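Local coordinates for hypothetical protein TM1010 (Thermotoga maritima, PDB 2F4P), which is of unknown function but has the beta-barrel fold of the cupin superfamily, at residues Val45-Gln49 / Ile120-His125; Thr61-Pro67 / Pro101-His107; Trp106-Pro111 / Tyr140-Thr144. All coordinates share one frame; numbering follows the deposited sequence.

Interaction 1. Residues Val45-Gln49 / Ile120-His125; sequences VFNTQ and ISTQVH
This is a backbone-led contact in which the loop Val45-Gln49 enters strand 49-55 beside the end of strand 115-121, near the subunit interface. Gln49 and Ser121 form an antiparallel hydrogen-bonded pair. Gln49 N reaches Ser121 O at 3.0 Å, and Ser121 N reaches Gln49 O at 2.8 Å. Further along, Asn47 takes over. Asn47 O accepts from Val124 N at 3.1 Å, with the donor well above the carbonyl plane. The Asn47 side chain adds a second grip. CG stands anti to the backbone N (chi1 -162°), which carries Asn47 OD1 to His125 N at 2.8 Å. This N-H lies in the amide plane on a lone pair of OD1. The amide thus holds the start of the short 3-10 segment at 124-125. Strands 49-55 and 115-121 are neighbours in one of the antiparallel sheets of the cupin fold, and the contact lies at the end of their pairing. On one side, Thr48 CG2 lies alongside Ile120 CG2 at a tight 3.5 Å, both side chains pointing the same way. Ile120 also packs on Ile120 of the second subunit. Thr48 OG1 bonds to Phe46 O and accepts from a water that in turn accepts from Gln123 N. On the other side, Val124 CG2 sits 4.2 Å from Gln49 CG, while the amide of Gln49 turns to Thr40 O.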
loop_
_atom_site.group_PDB
_atom_site.type_symbol
_atom_site.label_atom_id
_atom_site.label_comp_id
_atom_site.label_asym_id
_atom_site.label_seq_id
_atom_site.Cartn_x
_atom_site.Cartn_y
_atom_site.Cartn_z
ATOM N N VAL A 45 6.688 4.678 -14.213
ATOM C CA VAL A 45 7.240 3.315 -14.134
ATOM C C VAL A 45 6.182 2.291 -13.620
ATOM O O VAL A 45 6.224 1.101 -13.950
ATOM C CB VAL A 45 8.507 3.331 -13.204
ATOM C CG1 VAL A 45 8.962 1.934 -12.831
ATOM C CG2 VAL A 45 9.661 4.092 -13.889
ATOM N N PHE A 46 5.211 2.770 -12.852
ATOM C CA PHE A 46 4.316 1.888 -12.104
ATOM C C PHE A 46 2.842 1.984 -12.512
ATOM O O PHE A 46 2.068 1.064 -12.226
ATOM C CB PHE A 46 4.476 2.146 -10.585
ATOM C CG PHE A 46 5.856 1.836 -10.065
ATOM C CD1 PHE A 46 6.229 0.549 -9.750
ATOM C CD2 PHE A 46 6.795 2.844 -9.930
ATOM C CE1 PHE A 46 7.544 0.257 -9.329
ATOM C CE2 PHE A 46 8.077 2.566 -9.490
ATOM C CZ PHE A 46 8.451 1.252 -9.193
ATOM N N ASN A 47 2.452 3.065 -13.185
ATOM C CA ASN A 47 1.025 3.337 -13.506
ATOM C C ASN A 47 0.127 3.319 -12.263
ATOM O O ASN A 47 -1.071 2.989 -12.315
ATOM C CB ASN A 47 0.514 2.370 -14.587
ATOM C CG ASN A 47 -0.738 2.860 -15.258
ATOM O OD1 ASN A 47 -0.998 4.074 -15.320
ATOM N ND2 ASN A 47 -1.540 1.923 -15.764
ATOM N N THR A 48 0.722 3.714 -11.143
ATOM C CA THR A 48 0.119 3.600 -9.821
ATOM C C THR A 48 0.674 4.722 -8.943
ATOM O O THR A 48 1.864 5.004 -8.987
ATOM C CB THR A 48 0.546 2.256 -9.182
ATOM O OG1 THR A 48 0.285 1.186 -10.085
ATOM C CG2 THR A 48 -0.153 1.985 -7.871
ATOM N N GLN A 49 -0.176 5.371 -8.152
ATOM C CA GLN A 49 0.311 6.271 -7.134
ATOM C C GLN A 49 -0.087 5.738 -5.780
ATOM O O GLN A 49 -1.071 5.017 -5.664
ATOM C CB GLN A 49 -0.236 7.656 -7.363
ATOM C CG GLN A 49 0.405 8.326 -8.523
ATOM C CD GLN A 49 -0.133 9.705 -8.735
ATOM O OE1 GLN A 49 -1.338 9.942 -8.604
ATOM N NE2 GLN A 49 0.754 10.638 -9.061
ATOM N N ILE A 120 -4.028 3.643 -2.696
ATOM C CA ILE A 120 -3.368 3.260 -3.933
ATOM C C ILE A 120 -4.293 3.670 -5.078
ATOM O O ILE A 120 -5.419 3.163 -5.163
ATOM C CB ILE A 120 -3.117 1.753 -3.986
ATOM C CG1 ILE A 120 -2.373 1.294 -2.738
ATOM C CG2 ILE A 120 -2.327 1.382 -5.225
ATOM C CD1 ILE A 120 -2.293 -0.189 -2.556
ATOM N N SER A 121 -3.858 4.620 -5.898
ATOM C CA SER A 121 -4.576 4.957 -7.130
ATOM C C SER A 121 -4.028 4.040 -8.242
ATOM O O SER A 121 -2.879 4.165 -8.650
ATOM C CB SER A 121 -4.378 6.418 -7.512
ATOM O OG SER A 121 -4.855 7.277 -6.515
ATOM N N THR A 122 -4.875 3.145 -8.725
ATOM C CA THR A 122 -4.513 2.162 -9.716
ATOM C C THR A 122 -4.812 2.696 -11.109
ATOM O O THR A 122 -5.692 3.561 -11.287
ATOM C CB THR A 122 -5.270 0.858 -9.457
ATOM O OG1 THR A 122 -6.685 1.126 -9.350
ATOM C CG2 THR A 122 -4.795 0.255 -8.144
ATOM N N GLN A 123 -4.089 2.179 -12.088
ATOM C CA GLN A 123 -4.321 2.479 -13.500
ATOM C C GLN A 123 -4.435 3.975 -13.737
ATOM O O GLN A 123 -5.390 4.456 -14.341
ATOM C CB GLN A 123 -5.567 1.747 -13.988
ATOM C CG GLN A 123 -5.435 0.240 -13.851
ATOM C CD GLN A 123 -6.737 -0.507 -14.085
ATOM O OE1 GLN A 123 -6.794 -1.349 -14.977
ATOM N NE2 GLN A 123 -7.786 -0.240 -13.240
ATOM N N VAL A 124 -3.427 4.695 -13.254
ATOM C CA VAL A 124 -3.399 6.147 -13.304
ATOM C C VAL A 124 -3.538 6.675 -14.729
ATOM O O VAL A 124 -4.143 7.709 -14.942
ATOM C CB VAL A 124 -2.132 6.699 -12.586
ATOM C CG1 VAL A 124 -1.934 8.213 -12.837
ATOM C CG2 VAL A 124 -2.241 6.418 -11.100
ATOM N N HIS A 125 -3.022 5.940 -15.705
ATOM C CA HIS A 125 -3.054 6.399 -17.087
ATOM C C HIS A 125 -4.505 6.587 -17.583
ATOM O O HIS A 125 -4.739 7.320 -18.542
ATOM C CB HIS A 125 -2.280 5.407 -17.959
ATOM C CG HIS A 125 -2.204 5.784 -19.404
ATOM N ND1 HIS A 125 -3.195 5.464 -20.312
ATOM C CD2 HIS A 125 -1.236 6.411 -20.110
ATOM C CE1 HIS A 125 -2.852 5.908 -21.509
ATOM N NE2 HIS A 125 -1.662 6.477 -21.417
HETATM O O HOH W 1 -2.250 0.308 -10.990
#

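Interaction 2. Residues Thr61-Pro67 / Pro101-His107; sequences THWHSHP and PNVVHWH
His64 and His105 face each other across two antiparallel segments and form a hydrogen-bonded pair. His64 N bonds to His105 O at 3.0 Å, and His105 N returns to His64 O at 2.9 Å. The bond from Asn102 N to His66 O extends the pairing at one end. At the other, Thr61 N bonds to His107 O, while His107 N bonds to Thr61 OG1.

From CB, the His64 side chain turns back over its own backbone, with CG between N and the carbonyl carbon (chi1 65°). His64 ND1 donates to His62 O at 2.9 Å, which helps fix the turn of the ring. Thr61 OG1 reaches the same oxygen from the opposite face of its carbonyl plane. His64 CE1 comes within 3.5 Å of His105 NE2 and 4.1 Å of His107 NE2. His64 CD2 also faces His105 NE2, at 4.2 Å. The tip, NE2, meets an unknown ligand. The rings of His64 and His105 meet obliquely, their planes 48° apart. His105 is steadied by its own ND1, which donates to Val103 O in the ring plane. Thr61 CG2 covers one face of the His107 ring.

Trp63 and Trp106 form a T-shaped pair: the edge of Trp106 points at the face of Trp63, with planes at 86°. Trp106 CD1 lies 3.5 Å from Trp63 CH2. Their indole nitrogens bond elsewhere, Trp63 to Glu139 and Trp106 to Gln82.

His66 NE2 and His107 NE2 hydrogen-bond the ligand, whereas the His64 contact is short and its nature doubtful. Three histidine NE2 atoms turned to one ligand within the barrel are consistent with the metal-binding sites of many cupins.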
loop_
_atom_site.group_PDB
_atom_site.type_symbol
_atom_site.label_atom_id
_atom_site.label_comp_id
_atom_site.label_asym_id
_atom_site.label_seq_id
_atom_site.Cartn_x
_atom_site.Cartn_y
_atom_site.Cartn_z
ATOM N N THR A 61 -13.108 13.360 2.439
ATOM C CA THR A 61 -13.008 13.796 1.089
ATOM C C THR A 61 -14.357 14.358 0.650
ATOM O O THR A 61 -15.425 14.035 1.222
ATOM C CB THR A 61 -12.634 12.610 0.126
ATOM O OG1 THR A 61 -13.741 11.693 0.040
ATOM C CG2 THR A 61 -11.432 11.858 0.615
ATOM N N HIS A 62 -14.315 15.176 -0.388
ATOM C CA HIS A 62 -15.510 15.419 -1.200
ATOM C C HIS A 62 -15.921 14.124 -1.903
ATOM O O HIS A 62 -15.142 13.146 -1.970
ATOM C CB HIS A 62 -15.214 16.502 -2.229
ATOM C CG HIS A 62 -14.982 17.849 -1.626
ATOM N ND1 HIS A 62 -14.773 18.979 -2.386
ATOM C CD2 HIS A 62 -14.934 18.251 -0.333
ATOM C CE1 HIS A 62 -14.613 20.017 -1.589
ATOM N NE2 HIS A 62 -14.695 19.602 -0.337
ATOM N N TRP A 63 -17.119 14.119 -2.477
ATOM C CA TRP A 63 -17.471 13.056 -3.432
ATOM C C TRP A 63 -16.521 13.110 -4.633
ATOM O O TRP A 63 -16.231 14.193 -5.164
ATOM C CB TRP A 63 -18.902 13.214 -3.927
ATOM C CG TRP A 63 -19.978 13.036 -2.909
ATOM C CD1 TRP A 63 -20.633 14.025 -2.236
ATOM C CD2 TRP A 63 -20.551 11.795 -2.450
ATOM N NE1 TRP A 63 -21.576 13.490 -1.415
ATOM C CE2 TRP A 63 -21.538 12.122 -1.505
ATOM C CE3 TRP A 63 -20.294 10.443 -2.719
ATOM C CZ2 TRP A 63 -22.309 11.151 -0.860
ATOM C CZ3 TRP A 63 -21.076 9.472 -2.075
ATOM C CH2 TRP A 63 -22.071 9.832 -1.180
ATOM N N HIS A 64 -16.075 11.938 -5.094
ATOM C CA HIS A 64 -15.224 11.867 -6.244
ATOM C C HIS A 64 -15.157 10.432 -6.787
ATOM O O HIS A 64 -15.629 9.492 -6.153
ATOM C CB HIS A 64 -13.828 12.387 -5.883
ATOM C CG HIS A 64 -13.091 11.560 -4.879
ATOM N ND1 HIS A 64 -13.519 11.384 -3.575
ATOM C CD2 HIS A 64 -11.909 10.909 -4.977
ATOM C CE1 HIS A 64 -12.641 10.631 -2.928
ATOM N NE2 HIS A 64 -11.656 10.334 -3.756
ATOM N N SER A 65 -14.527 10.285 -7.935
ATOM C CA SER A 65 -14.248 8.984 -8.523
ATOM C C SER A 65 -12.873 9.007 -9.206
ATOM O O SER A 65 -12.344 10.085 -9.580
ATOM C CB SER A 65 -15.354 8.615 -9.540
ATOM O OG SER A 65 -15.273 9.431 -10.708
ATOM N N HIS A 66 -12.321 7.813 -9.378
ATOM C CA HIS A 66 -11.082 7.611 -10.105
ATOM C C HIS A 66 -11.389 6.711 -11.299
ATOM O O HIS A 66 -11.880 5.603 -11.112
ATOM C CB HIS A 66 -10.075 6.873 -9.234
ATOM C CG HIS A 66 -9.449 7.728 -8.178
ATOM N ND1 HIS A 66 -8.258 8.391 -8.383
ATOM C CD2 HIS A 66 -9.859 8.058 -6.937
ATOM C CE1 HIS A 66 -7.957 9.087 -7.303
ATOM N NE2 HIS A 66 -8.908 8.896 -6.408
ATOM N N PRO A 67 -11.032 7.145 -12.497
ATOM C CA PRO A 67 -11.208 6.305 -13.676
ATOM C C PRO A 67 -10.528 4.927 -13.570
ATOM O O PRO A 67 -11.008 3.955 -14.147
ATOM C CB PRO A 67 -10.537 7.106 -14.788
ATOM C CG PRO A 67 -10.516 8.465 -14.340
ATOM C CD PRO A 67 -10.494 8.469 -12.834
ATOM N N PRO A 101 -13.312 1.258 -10.631
ATOM C CA PRO A 101 -13.241 2.359 -11.588
ATOM C C PRO A 101 -14.563 3.125 -11.701
ATOM O O PRO A 101 -15.612 2.501 -11.824
ATOM C CB PRO A 101 -12.893 1.652 -12.887
ATOM C CG PRO A 101 -12.094 0.465 -12.433
ATOM C CD PRO A 101 -12.808 0.007 -11.210
ATOM N N ASN A 102 -14.478 4.456 -11.585
ATOM C CA ASN A 102 -15.568 5.402 -11.797
ATOM C C ASN A 102 -16.664 5.402 -10.760
ATOM O O ASN A 102 -17.607 6.201 -10.872
ATOM C CB ASN A 102 -16.186 5.222 -13.186
ATOM C CG ASN A 102 -15.160 5.247 -14.263
ATOM O OD1 ASN A 102 -14.418 6.234 -14.408
ATOM N ND2 ASN A 102 -15.057 4.153 -14.993
ATOM N N VAL A 103 -16.528 4.585 -9.711
ATOM C CA VAL A 103 -17.533 4.573 -8.647
ATOM C C VAL A 103 -17.398 5.875 -7.826
ATOM O O VAL A 103 -16.307 6.217 -7.355
ATOM C CB VAL A 103 -17.451 3.300 -7.788
ATOM C CG1 VAL A 103 -18.352 3.389 -6.527
ATOM C CG2 VAL A 103 -17.863 2.090 -8.610
ATOM N N VAL A 104 -18.499 6.593 -7.683
ATOM C CA VAL A 104 -18.505 7.850 -6.943
ATOM C C VAL A 104 -18.616 7.566 -5.453
ATOM O O VAL A 104 -19.470 6.792 -5.032
ATOM C CB VAL A 104 -19.578 8.817 -7.468
ATOM C CG1 VAL A 104 -19.623 10.082 -6.564
ATOM C CG2 VAL A 104 -19.286 9.175 -8.927
ATOM N N HIS A 105 -17.710 8.131 -4.653
ATOM C CA HIS A 105 -17.641 7.740 -3.232
ATOM C C HIS A 105 -16.970 8.861 -2.425
ATOM O O HIS A 105 -16.437 9.835 -2.987
ATOM C CB HIS A 105 -16.808 6.474 -3.100
ATOM C CG HIS A 105 -15.371 6.716 -3.412
ATOM N ND1 HIS A 105 -14.912 6.776 -4.712
ATOM C CD2 HIS A 105 -14.327 7.046 -2.622
ATOM C CE1 HIS A 105 -13.626 7.073 -4.702
ATOM N NE2 HIS A 105 -13.252 7.252 -3.450
ATOM N N TRP A 106 -17.053 8.751 -1.122
ATOM C CA TRP A 106 -16.181 9.549 -0.247
ATOM C C TRP A 106 -15.651 8.635 0.820
ATOM O O TRP A 106 -16.221 7.555 1.063
ATOM C CB TRP A 106 -16.921 10.732 0.369
ATOM C CG TRP A 106 -18.057 10.362 1.285
ATOM C CD1 TRP A 106 -19.338 10.140 0.915
ATOM C CD2 TRP A 106 -18.010 10.176 2.711
ATOM N NE1 TRP A 106 -20.104 9.847 2.014
ATOM C CE2 TRP A 106 -19.316 9.848 3.129
ATOM C CE3 TRP A 106 -17.001 10.296 3.685
ATOM C CZ2 TRP A 106 -19.648 9.623 4.481
ATOM C CZ3 TRP A 106 -17.321 10.062 5.025
ATOM C CH2 TRP A 106 -18.633 9.735 5.413
ATOM N N HIS A 107 -14.554 9.053 1.449
ATOM C CA HIS A 107 -14.110 8.388 2.670
ATOM C C HIS A 107 -13.603 9.412 3.658
ATOM O O HIS A 107 -13.270 10.536 3.300
ATOM C CB HIS A 107 -13.036 7.307 2.386
ATOM C CG HIS A 107 -11.926 7.736 1.469
ATOM N ND1 HIS A 107 -10.651 8.008 1.928
ATOM C CD2 HIS A 107 -11.886 7.903 0.131
ATOM C CE1 HIS A 107 -9.886 8.355 0.912
ATOM N NE2 HIS A 107 -10.614 8.318 -0.190
HETATM O O HOH W 2 -13.914 8.507 -12.800
HETATM O O HOH W 3 -13.760 5.601 -8.200
HETATM O O HOH W 4 -12.532 3.323 -16.350
#

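Interaction 3. Residues Trp106-Pro111 / Tyr140-Thr144; sequences WHGAAP and YRKAT
Tyr140 reaches from the helix into the angle between the Trp106 indole and the bend at Ala109-Pro111. Its CG stands anti to the backbone N (chi1 -177°), and the ring extends from the helix toward the strand. Tyr140 CD1 fills the hollow beside the six-membered ring of Trp106, 3.6 Å from Trp106 CH2. The two rings meet obliquely, their planes 53° apart. The phenol tip goes further, to the end of the strand. There Tyr140 OH donates to Ala109 O at 2.6 Å, from above the carbonyl plane but near the plane of its own ring. This bond satisfies a buried hydroxyl and fixes how far the ring reaches.

Two smaller knobs complete the fit. Ala143 CB meets the edge of the indole in its plane, 3.7 Å from Trp106 CZ2. Thr144 comes up against Pro111, whose CG lies 3.6 Å from Thr144 OG1. The two side chains run antiparallel alongside each other. Thr144 OG1 is itself tied back to Tyr140 O at 2.7 Å, while its CG2 lies over one face of the Tyr140 ring. Pro111 CD touches Tyr140 OH at 3.5 Å.

Helix 137-144 lies across the outer side of the cupin barrel. Its segment crosses strand 106-109 at 73°, the axes 11.5 Å apart. Arg60 makes a cation-pi contact with Tyr140, and Phe80 of strand 78-83 packs against both Trp106 and Thr144.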
loop_
_atom_site.group_PDB
_atom_site.type_symbol
_atom_site.label_atom_id
_atom_site.label_comp_id
_atom_site.label_asym_id
_atom_site.label_seq_id
_atom_site.Cartn_x
_atom_site.Cartn_y
_atom_site.Cartn_z
ATOM N N TRP A 106 -17.053 8.751 -1.122
ATOM C CA TRP A 106 -16.181 9.549 -0.247
ATOM C C TRP A 106 -15.651 8.635 0.820
ATOM O O TRP A 106 -16.221 7.555 1.063
ATOM C CB TRP A 106 -16.921 10.732 0.369
ATOM C CG TRP A 106 -18.057 10.362 1.285
ATOM C CD1 TRP A 106 -19.338 10.140 0.915
ATOM C CD2 TRP A 106 -18.010 10.176 2.711
ATOM N NE1 TRP A 106 -20.104 9.847 2.014
ATOM C CE2 TRP A 106 -19.316 9.848 3.129
ATOM C CE3 TRP A 106 -17.001 10.296 3.685
ATOM C CZ2 TRP A 106 -19.648 9.623 4.481
ATOM C CZ3 TRP A 106 -17.321 10.062 5.025
ATOM C CH2 TRP A 106 -18.633 9.735 5.413
ATOM N N HIS A 107 -14.554 9.053 1.449
ATOM C CA HIS A 107 -14.110 8.388 2.670
ATOM C C HIS A 107 -13.603 9.412 3.658
ATOM O O HIS A 107 -13.270 10.536 3.300
ATOM C CB HIS A 107 -13.036 7.307 2.386
ATOM C CG HIS A 107 -11.926 7.736 1.469
ATOM N ND1 HIS A 107 -10.651 8.008 1.928
ATOM C CD2 HIS A 107 -11.886 7.903 0.131
ATOM C CE1 HIS A 107 -9.886 8.355 0.912
ATOM N NE2 HIS A 107 -10.614 8.318 -0.190
ATOM N N GLY A 108 -13.498 9.004 4.910
ATOM C CA GLY A 108 -13.011 9.932 5.910
ATOM C C GLY A 108 -13.122 9.407 7.301
ATOM O O GLY A 108 -13.458 8.256 7.525
ATOM N N ALA A 109 -12.865 10.289 8.262
ATOM C CA ALA A 109 -12.795 9.867 9.638
ATOM C C ALA A 109 -14.174 9.768 10.229
ATOM O O ALA A 109 -15.147 10.337 9.718
ATOM C CB ALA A 109 -11.963 10.833 10.433
ATOM N N ALA A 110 -14.239 9.063 11.348
ATOM C CA ALA A 110 -15.391 9.115 12.230
ATOM C C ALA A 110 -15.523 10.506 12.885
ATOM O O ALA A 110 -14.572 11.282 12.906
ATOM C CB ALA A 110 -15.249 8.030 13.313
ATOM N N PRO A 111 -16.713 10.835 13.402
ATOM C CA PRO A 111 -16.878 12.129 14.066
ATOM C C PRO A 111 -15.963 12.326 15.287
ATOM O O PRO A 111 -15.673 13.471 15.669
ATOM C CB PRO A 111 -18.349 12.128 14.511
ATOM C CG PRO A 111 -19.008 11.023 13.811
ATOM C CD PRO A 111 -17.972 10.071 13.320
ATOM N N TYR A 140 -23.168 13.555 6.030
ATOM C CA TYR A 140 -22.166 12.989 6.958
ATOM C C TYR A 140 -22.825 12.506 8.247
ATOM O O TYR A 140 -22.582 11.385 8.701
ATOM C CB TYR A 140 -21.038 13.990 7.238
ATOM C CG TYR A 140 -19.931 13.464 8.138
ATOM C CD1 TYR A 140 -18.966 12.573 7.648
ATOM C CD2 TYR A 140 -19.847 13.862 9.468
ATOM C CE1 TYR A 140 -17.959 12.090 8.454
ATOM C CE2 TYR A 140 -18.847 13.395 10.286
ATOM C CZ TYR A 140 -17.906 12.502 9.783
ATOM O OH TYR A 140 -16.922 12.047 10.608
ATOM N N ARG A 141 -23.674 13.342 8.825
ATOM C CA ARG A 141 -24.387 12.977 10.041
ATOM C C ARG A 141 -25.180 11.688 9.805
ATOM O O ARG A 141 -25.075 10.741 10.586
ATOM C CB ARG A 141 -25.312 14.117 10.458
ATOM C CG ARG A 141 -26.062 13.909 11.777
ATOM C CD ARG A 141 -26.994 15.082 12.051
ATOM N NE ARG A 141 -27.656 15.554 10.834
ATOM C CZ ARG A 141 -28.674 14.944 10.223
ATOM N NH1 ARG A 141 -29.184 13.806 10.701
ATOM N NH2 ARG A 141 -29.186 15.479 9.115
ATOM N N LYS A 142 -25.939 11.630 8.711
ATOM C CA LYS A 142 -26.771 10.448 8.452
ATOM C C LYS A 142 -25.920 9.207 8.246
ATOM O O LYS A 142 -26.282 8.125 8.687
ATOM C CB LYS A 142 -27.696 10.642 7.256
ATOM C CG LYS A 142 -28.882 11.519 7.517
ATOM C CD LYS A 142 -29.754 11.617 6.274
ATOM N N ALA A 143 -24.782 9.378 7.582
ATOM C CA ALA A 143 -23.835 8.304 7.389
ATOM C C ALA A 143 -23.188 7.810 8.671
ATOM O O ALA A 143 -22.936 6.614 8.798
ATOM C CB ALA A 143 -22.753 8.717 6.369
ATOM N N THR A 144 -22.945 8.709 9.620
ATOM C CA THR A 144 -22.070 8.404 10.759
ATOM C C THR A 144 -22.711 8.429 12.141
ATOM O O THR A 144 -22.244 7.736 13.042
ATOM C CB THR A 144 -20.879 9.389 10.807
ATOM O OG1 THR A 144 -21.352 10.722 11.044
ATOM C CG2 THR A 144 -20.111 9.345 9.519
#

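In the fold
Interactions 2 and 3 share Trp106 and His107 on strand 105-109, and their centres lie about 14 Å apart. Trp106 joins them, meeting Trp63 in one and the C-terminal helix in the other. His107 NE2 instead hydrogen-bonds the unknown ligand, beside His64 and His66. Interaction 1 lies about 16 Å from interaction 2, centre to centre, and the two touch where Ser121 OG comes 3.7 Å from His66 CE1. The side chain of Ser121 is about 5 Å from the ligand at its nearest, so interaction 1 borders the ligand pocket. Interactions 1 and 3 lie on opposite sides of the chain's centre, about 27 Å apart by centres, with nearest atoms about 8 Å apart.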